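Local coordinates for transcriptional regulator, TetR family (Cytophaga hutchinsonii, PDB 3EUP), which probably binds operator DNA through an N-terminal helix-turn-helix and regulates transcription as a dimer, like other TetR-family proteins, at residues Thr141-Gly146 with Pro154-Thr159; Lys137-Ile142 with Ser164-Val169. One frame throughout, in Å; residues are numbered along the deposited sequence.

Interactions 1 and 2 join the same two helices, 122-148 and 158-179, at successive levels in the C-terminal domain. Interaction 1 lies about 23 Å from the chain centre, where helix 158-179 begins; interaction 2, about 10 Å from it between centres, is nearer the middle at about 13 Å. Helix 122-148 supplies Ile143 to the first and Leu139, one turn earlier, to the second, and both side chains also touch Leu88. Helix 158-179 answers with Val158 and then Met165 and Ile166. The two contacts meet directly where Val158 CG1 lies 3.6 Å from Val140 CA, which makes them parts of one apolar seam. Both are apolar helix-helix packing within the C-terminal domain.

Interaction 1: residues Thr141-Gly146 with Pro154-Thr159; sequences TIIKKG and PDTDVT
Thr156 and Val158 both turn their methyl groups to Ile143, whose side chain makes all the close contacts from 141-146. At Thr156 the approach is loose, with Ile143 CG2 and Thr156 CG2 4.3 Å apart; the hydroxyl serves the loop instead, hydrogen-bonded to Arg153 O. Asp157 follows as the N-cap of helix 158-179, its OD1 accepting from Lys160 N. In Val158, the first helical residue, CG1 stands anti to the backbone N (chi1 173°) and meets both CB and CD1 of Ile143 at 4.0 Å. The other branch, Val158 CG2, comes to 3.8 Å from Ile143 CG2, while Ile143 CD1 lies 3.9 Å from Val158 O. The two side chains thus run past each other in opposite directions. With an alanine in place of Ile143, a gap would probably open between Val158, Thr156 and Leu88, leaving the start of helix 158-179 less firmly seated. Gly146 is backbone hydrogen-bonded to Phe152, within the connection between the two consecutive helices. The contact closes this connection in the TetR-type C-terminal domain, where helix 158-179 starts. Around this junction, Val158 also touches Val140 and Ile147 of helix 122-148, whereas Ile143 reaches Ile161 of helix 158-179 and Leu88 of helix 84-88.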
ATOM      1  N   THR A 141      -7.634 -15.369  16.037  1.00 26.67           N
ATOM      2  CA  THR A 141      -8.467 -16.560  16.318  1.00 26.66           C
ATOM      3  C   THR A 141      -7.817 -17.840  15.788  1.00 27.07           C
ATOM      4  O   THR A 141      -7.787 -18.855  16.497  1.00 26.41           O
ATOM      5  CB  THR A 141      -9.837 -16.411  15.699  1.00 26.37           C
ATOM      6  OG1 THR A 141     -10.437 -15.262  16.283  1.00 27.89           O
ATOM      7  CG2 THR A 141     -10.724 -17.642  15.965  1.00 27.06           C
ATOM      8  N   ILE A 142      -7.291 -17.783  14.557  1.00 26.82           N
ATOM      9  CA  ILE A 142      -6.571 -18.923  13.977  1.00 26.52           C
ATOM     10  C   ILE A 142      -5.307 -19.266  14.776  1.00 26.44           C
ATOM     11  O   ILE A 142      -5.071 -20.440  15.119  1.00 26.63           O
ATOM     12  CB  ILE A 142      -6.228 -18.696  12.508  1.00 25.69           C
ATOM     13  CG1 ILE A 142      -7.512 -18.750  11.665  1.00 26.60           C
ATOM     14  CG2 ILE A 142      -5.217 -19.736  12.028  1.00 25.01           C
ATOM     15  CD1 ILE A 142      -7.357 -18.219  10.207  1.00 26.13           C
ATOM     16  N   ILE A 143      -4.505 -18.256  15.097  1.00 25.67           N
ATOM     17  CA  ILE A 143      -3.274 -18.495  15.852  1.00 25.68           C
ATOM     18  C   ILE A 143      -3.587 -19.143  17.239  1.00 25.92           C
ATOM     19  O   ILE A 143      -3.010 -20.163  17.602  1.00 23.93           O
ATOM     20  CB  ILE A 143      -2.424 -17.205  15.995  1.00 25.69           C
ATOM     21  CG1 ILE A 143      -1.962 -16.674  14.607  1.00 26.09           C
ATOM     22  CG2 ILE A 143      -1.203 -17.470  16.854  1.00 26.67           C
ATOM     23  CD1 ILE A 143      -1.844 -15.110  14.548  1.00 23.95           C
ATOM     24  N   LYS A 144      -4.527 -18.563  17.977  1.00 26.28           N
ATOM     25  CA  LYS A 144      -4.895 -19.100  19.281  1.00 27.19           C
ATOM     26  C   LYS A 144      -5.344 -20.570  19.218  1.00 27.17           C
ATOM     27  O   LYS A 144      -5.027 -21.351  20.107  1.00 27.00           O
ATOM     28  CB  LYS A 144      -5.996 -18.256  19.920  1.00 28.04           C
ATOM     29  CG  LYS A 144      -5.565 -16.855  20.362  1.00 29.63           C
ATOM     30  CD  LYS A 144      -6.568 -16.339  21.390  1.00 34.38           C
ATOM     31  CE  LYS A 144      -6.563 -14.832  21.494  1.00 37.95           C
ATOM     32  NZ  LYS A 144      -5.304 -14.319  22.120  1.00 40.56           N
ATOM     33  N   LYS A 145      -6.095 -20.932  18.177  1.00 27.40           N
ATOM     34  CA  LYS A 145      -6.452 -22.326  17.939  1.00 27.70           C
ATOM     35  C   LYS A 145      -5.218 -23.184  17.689  1.00 27.21           C
ATOM     36  O   LYS A 145      -5.124 -24.302  18.181  1.00 25.02           O
ATOM     37  CB  LYS A 145      -7.393 -22.451  16.751  1.00 28.30           C
ATOM     38  CG  LYS A 145      -8.774 -21.955  17.066  1.00 29.69           C
ATOM     39  CD  LYS A 145      -9.668 -22.163  15.888  1.00 32.81           C
ATOM     40  CE  LYS A 145     -10.958 -21.431  16.052  1.00 35.11           C
ATOM     41  NZ  LYS A 145     -11.758 -21.657  14.830  1.00 39.41           N
ATOM     42  N   GLY A 146      -4.282 -22.656  16.908  1.00 26.20           N
ATOM     43  CA  GLY A 146      -3.027 -23.328  16.658  1.00 27.06           C
ATOM     44  C   GLY A 146      -2.220 -23.559  17.925  1.00 28.17           C
ATOM     45  O   GLY A 146      -1.583 -24.609  18.085  1.00 27.95           O
ATOM     46  N   PRO A 154       2.946 -21.467  23.103  1.00 30.79           N
ATOM     47  CA  PRO A 154       2.144 -20.578  23.952  1.00 30.96           C
ATOM     48  C   PRO A 154       2.813 -19.229  24.239  1.00 31.07           C
ATOM     49  O   PRO A 154       2.127 -18.278  24.605  1.00 31.06           O
ATOM     50  CB  PRO A 154       1.945 -21.396  25.251  1.00 30.85           C
ATOM     51  CG  PRO A 154       3.086 -22.360  25.284  1.00 30.55           C
ATOM     52  CD  PRO A 154       3.578 -22.565  23.866  1.00 30.96           C
ATOM     53  N   ASP A 155       4.123 -19.105  24.042  1.00 31.14           N
ATOM     54  CA  ASP A 155       4.754 -17.778  24.253  1.00 32.22           C
ATOM     55  C   ASP A 155       4.590 -16.812  23.051  1.00 31.33           C
ATOM     56  O   ASP A 155       5.072 -15.680  23.094  1.00 31.85           O
ATOM     57  CB  ASP A 155       6.232 -17.908  24.659  1.00 32.69           C
ATOM     58  CG  ASP A 155       7.113 -18.435  23.545  1.00 35.65           C
ATOM     59  OD1 ASP A 155       8.326 -18.563  23.795  1.00 38.98           O
ATOM     60  OD2 ASP A 155       6.614 -18.736  22.436  1.00 39.77           O
ATOM     61  N   THR A 156       3.901 -17.256  22.001  1.00 30.46           N
ATOM     62  CA  THR A 156       3.711 -16.451  20.795  1.00 30.31           C
ATOM     63  C   THR A 156       3.026 -15.107  21.075  1.00 30.55           C
ATOM     64  O   THR A 156       1.993 -15.064  21.742  1.00 29.97           O
ATOM     65  CB  THR A 156       2.836 -17.185  19.775  1.00 30.06           C
ATOM     66  OG1 THR A 156       3.429 -18.443  19.447  1.00 27.25           O
ATOM     67  CG2 THR A 156       2.655 -16.340  18.515  1.00 29.25           C
ATOM     68  N   ASP A 157       3.582 -14.021  20.538  1.00 30.65           N
ATOM     69  CA  ASP A 157       2.903 -12.728  20.616  1.00 30.47           C
ATOM     70  C   ASP A 157       1.904 -12.673  19.473  1.00 29.27           C
ATOM     71  O   ASP A 157       2.236 -12.252  18.359  1.00 29.80           O
ATOM     72  CB  ASP A 157       3.892 -11.593  20.505  1.00 31.10           C
ATOM     73  CG  ASP A 157       3.244 -10.230  20.681  1.00 32.48           C
ATOM     74  OD1 ASP A 157       1.986 -10.085  20.626  1.00 33.91           O
ATOM     75  OD2 ASP A 157       4.027  -9.286  20.892  1.00 37.51           O
ATOM     76  N   VAL A 158       0.671 -13.056  19.773  1.00 27.76           N
ATOM     77  CA  VAL A 158      -0.340 -13.287  18.762  1.00 26.50           C
ATOM     78  C   VAL A 158      -0.675 -12.011  18.002  1.00 25.57           C
ATOM     79  O   VAL A 158      -0.778 -12.049  16.770  1.00 25.03           O
ATOM     80  CB  VAL A 158      -1.620 -13.888  19.362  1.00 26.59           C
ATOM     81  CG1 VAL A 158      -2.689 -13.949  18.320  1.00 26.00           C
ATOM     82  CG2 VAL A 158      -1.337 -15.309  19.983  1.00 26.61           C
ATOM     83  N   THR A 159      -0.852 -10.902  18.722  1.00 25.29           N
ATOM     84  CA  THR A 159      -1.171  -9.613  18.077  1.00 24.76           C
ATOM     85  C   THR A 159      -0.044  -9.155  17.164  1.00 24.29           C
ATOM     86  O   THR A 159      -0.282  -8.761  15.996  1.00 23.66           O
ATOM     87  CB  THR A 159      -1.498  -8.518  19.109  1.00 25.02           C
ATOM     88  OG1 THR A 159      -2.674  -8.891  19.807  1.00 24.61           O
ATOM     89  CG2 THR A 159      -1.789  -7.184  18.430  1.00 24.00           C
TER

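Interaction 2: residues Lys137-Ile142 with Ser164-Val169; sequences KNLVTI and SMIALV
Between Leu139 and its partners Met165 and Ile166 no flat group intervenes, so there is no ring face or edge to cover; aromatic rings come in only from the surroundings, with Tyr91 touching Leu139 and Met165, and Trp135 touching Ile166. The contact is made by aliphatic branches and one thioether, bridging helix backbones whose nearest CA atoms, Leu139 and Met165, are 8.7 Å apart. In Leu139 CD1 stands anti to CA (chi2 -180°), which carries this methyl across to both partners. It lies 3.8 Å from Ile166 CG1 and also 4.0 Å from Met165 CB, while the Leu139 and Ile166 side chains cross obliquely. Leu139 and Met165 meet tip to tip: Leu139 CD2 is 3.7 Å from Met165 CE. The bend at chi3 (61°) folds that terminal methyl round, and Met165 SD sits 4.0 Å from Leu139 CD1. Leu88 of helix 84-88 touches both Leu139 and Met165. On the dimer side, Ile166 packs on Ile175 of the second subunit, and nearby Ser164 OG is hydrogen-bonded to Ser191 OG of that subunit. All three touching residues are buried and held by shape and dispersion alone, without a polar bond between them. Such a contact excludes water and packs the core of the TetR-type C-terminal domain against helix 158-179, which with helix 182-197 meets the second subunit, consistent with the four-helix dimer interface of that family.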
ATOM      1  N   LYS A 137      -8.336  -9.746  13.686  1.00 28.19           N
ATOM      2  CA  LYS A 137      -9.044 -10.534  14.696  1.00 30.30           C
ATOM      3  C   LYS A 137      -9.217 -11.985  14.259  1.00 29.15           C
ATOM      4  O   LYS A 137      -9.080 -12.912  15.056  1.00 30.21           O
ATOM      5  CB  LYS A 137     -10.398  -9.900  15.057  1.00 31.28           C
ATOM      6  CG  LYS A 137     -10.392  -9.155  16.405  1.00 37.24           C
ATOM      7  CD  LYS A 137     -11.462  -7.995  16.524  1.00 41.68           C
ATOM      8  CE  LYS A 137     -11.302  -6.924  15.422  1.00 45.05           C
ATOM      9  NZ  LYS A 137     -12.224  -5.749  15.543  1.00 47.30           N
ATOM     10  N   ASN A 138      -9.511 -12.181  12.990  1.00 29.11           N
ATOM     11  CA  ASN A 138      -9.553 -13.515  12.422  1.00 29.04           C
ATOM     12  C   ASN A 138      -8.230 -14.226  12.527  1.00 27.91           C
ATOM     13  O   ASN A 138      -8.191 -15.393  12.867  1.00 28.01           O
ATOM     14  CB  ASN A 138      -9.994 -13.481  10.974  1.00 29.44           C
ATOM     15  CG  ASN A 138     -11.466 -13.155  10.826  1.00 32.21           C
ATOM     16  OD1 ASN A 138     -11.860 -12.389   9.954  1.00 37.59           O
ATOM     17  ND2 ASN A 138     -12.289 -13.750  11.669  1.00 39.66           N
ATOM     18  N   LEU A 139      -7.148 -13.531  12.247  1.00 26.58           N
ATOM     19  CA  LEU A 139      -5.831 -14.145  12.307  1.00 26.16           C
ATOM     20  C   LEU A 139      -5.499 -14.572  13.735  1.00 26.17           C
ATOM     21  O   LEU A 139      -5.019 -15.695  13.957  1.00 25.77           O
ATOM     22  CB  LEU A 139      -4.735 -13.209  11.772  1.00 25.48           C
ATOM     23  CG  LEU A 139      -4.739 -12.848  10.281  1.00 23.41           C
ATOM     24  CD1 LEU A 139      -3.544 -11.900   9.973  1.00 19.17           C
ATOM     25  CD2 LEU A 139      -4.721 -14.073   9.344  1.00 20.98           C
ATOM     26  N   VAL A 140      -5.740 -13.676  14.696  1.00 26.23           N
ATOM     27  CA  VAL A 140      -5.578 -14.004  16.107  1.00 26.44           C
ATOM     28  C   VAL A 140      -6.401 -15.275  16.503  1.00 26.33           C
ATOM     29  O   VAL A 140      -5.892 -16.187  17.156  1.00 24.89           O
ATOM     30  CB  VAL A 140      -5.904 -12.784  17.008  1.00 27.94           C
ATOM     31  CG1 VAL A 140      -4.966 -11.605  16.693  1.00 26.17           C
ATOM     32  CG2 VAL A 140      -7.300 -12.320  16.824  1.00 28.99           C
ATOM     33  N   THR A 141      -7.634 -15.369  16.037  1.00 26.67           N
ATOM     34  CA  THR A 141      -8.467 -16.560  16.318  1.00 26.66           C
ATOM     35  C   THR A 141      -7.817 -17.840  15.788  1.00 27.07           C
ATOM     36  O   THR A 141      -7.787 -18.855  16.497  1.00 26.41           O
ATOM     37  CB  THR A 141      -9.837 -16.411  15.699  1.00 26.37           C
ATOM     38  OG1 THR A 141     -10.437 -15.262  16.283  1.00 27.89           O
ATOM     39  CG2 THR A 141     -10.724 -17.642  15.965  1.00 27.06           C
ATOM     40  N   ILE A 142      -7.291 -17.783  14.557  1.00 26.82           N
ATOM     41  CA  ILE A 142      -6.571 -18.923  13.977  1.00 26.52           C
ATOM     42  C   ILE A 142      -5.307 -19.266  14.776  1.00 26.44           C
ATOM     43  O   ILE A 142      -5.071 -20.440  15.119  1.00 26.63           O
ATOM     44  CB  ILE A 142      -6.228 -18.696  12.508  1.00 25.69           C
ATOM     45  CG1 ILE A 142      -7.512 -18.750  11.665  1.00 26.60           C
ATOM     46  CG2 ILE A 142      -5.217 -19.736  12.028  1.00 25.01           C
ATOM     47  CD1 ILE A 142      -7.357 -18.219  10.207  1.00 26.13           C
ATOM     48  N   SER A 164       1.944  -8.307  11.659  1.00 22.01           N
ATOM     49  CA  SER A 164       3.085  -8.495  10.769  1.00 22.34           C
ATOM     50  C   SER A 164       2.742  -9.255   9.501  1.00 21.77           C
ATOM     51  O   SER A 164       3.300  -8.954   8.447  1.00 23.43           O
ATOM     52  CB  SER A 164       4.227  -9.206  11.476  1.00 22.24           C
ATOM     53  OG  SER A 164       4.571  -8.456  12.630  1.00 25.76           O
ATOM     54  N   MET A 165       1.844 -10.223   9.613  1.00 21.66           N
ATOM     55  CA  MET A 165       1.339 -11.010   8.478  1.00 20.69           C
ATOM     56  C   MET A 165       0.668 -10.073   7.497  1.00 19.84           C
ATOM     57  O   MET A 165       0.935 -10.131   6.295  1.00 20.53           O
ATOM     58  CB  MET A 165       0.298 -12.082   8.936  1.00 20.77           C
ATOM     59  CG  MET A 165       0.847 -13.317   9.721  1.00 20.50           C
ATOM     60  SD  MET A 165      -0.478 -14.476  10.303  1.00 14.54           S
ATOM     61  CE  MET A 165      -1.136 -14.906   8.674  1.00 18.28           C
ATOM     62  N   ILE A 166      -0.218  -9.231   8.027  1.00 19.05           N
ATOM     63  CA  ILE A 166      -0.940  -8.239   7.254  1.00 19.23           C
ATOM     64  C   ILE A 166       0.014  -7.322   6.535  1.00 19.05           C
ATOM     65  O   ILE A 166      -0.110  -7.103   5.340  1.00 19.29           O
ATOM     66  CB  ILE A 166      -1.941  -7.474   8.143  1.00 20.06           C
ATOM     67  CG1 ILE A 166      -3.081  -8.439   8.544  1.00 21.42           C
ATOM     68  CG2 ILE A 166      -2.473  -6.205   7.402  1.00 17.51           C
ATOM     69  CD1 ILE A 166      -4.074  -7.924   9.623  1.00 21.39           C
ATOM     70  N   ALA A 167       1.037  -6.858   7.240  1.00 19.65           N
ATOM     71  CA  ALA A 167       2.041  -6.023   6.632  1.00 19.55           C
ATOM     72  C   ALA A 167       2.738  -6.742   5.513  1.00 20.13           C
ATOM     73  O   ALA A 167       2.986  -6.170   4.450  1.00 20.83           O
ATOM     74  CB  ALA A 167       3.063  -5.533   7.686  1.00 19.36           C
ATOM     75  N   LEU A 168       3.109  -7.985   5.758  1.00 21.29           N
ATOM     76  CA  LEU A 168       3.829  -8.729   4.762  1.00 21.37           C
ATOM     77  C   LEU A 168       3.004  -9.008   3.506  1.00 20.76           C
ATOM     78  O   LEU A 168       3.545  -8.942   2.401  1.00 20.12           O
ATOM     79  CB  LEU A 168       4.364 -10.026   5.341  1.00 21.30           C
ATOM     80  CG  LEU A 168       5.607  -9.932   6.229  1.00 23.57           C
ATOM     81  CD1 LEU A 168       5.857 -11.325   6.903  1.00 19.76           C
ATOM     82  CD2 LEU A 168       6.797  -9.446   5.414  1.00 20.68           C
ATOM     83  N   VAL A 169       1.714  -9.315   3.661  1.00 20.88           N
ATOM     84  CA  VAL A 169       0.870  -9.588   2.535  1.00 20.68           C
ATOM     85  C   VAL A 169       0.642  -8.305   1.707  1.00 21.69           C
ATOM     86  O   VAL A 169       0.860  -8.295   0.505  1.00 20.52           O
ATOM     87  CB  VAL A 169      -0.461 -10.230   2.965  1.00 21.70           C
ATOM     88  CG1 VAL A 169      -1.448 -10.308   1.780  1.00 18.95           C
ATOM     89  CG2 VAL A 169      -0.185 -11.644   3.544  1.00 19.38           C
TER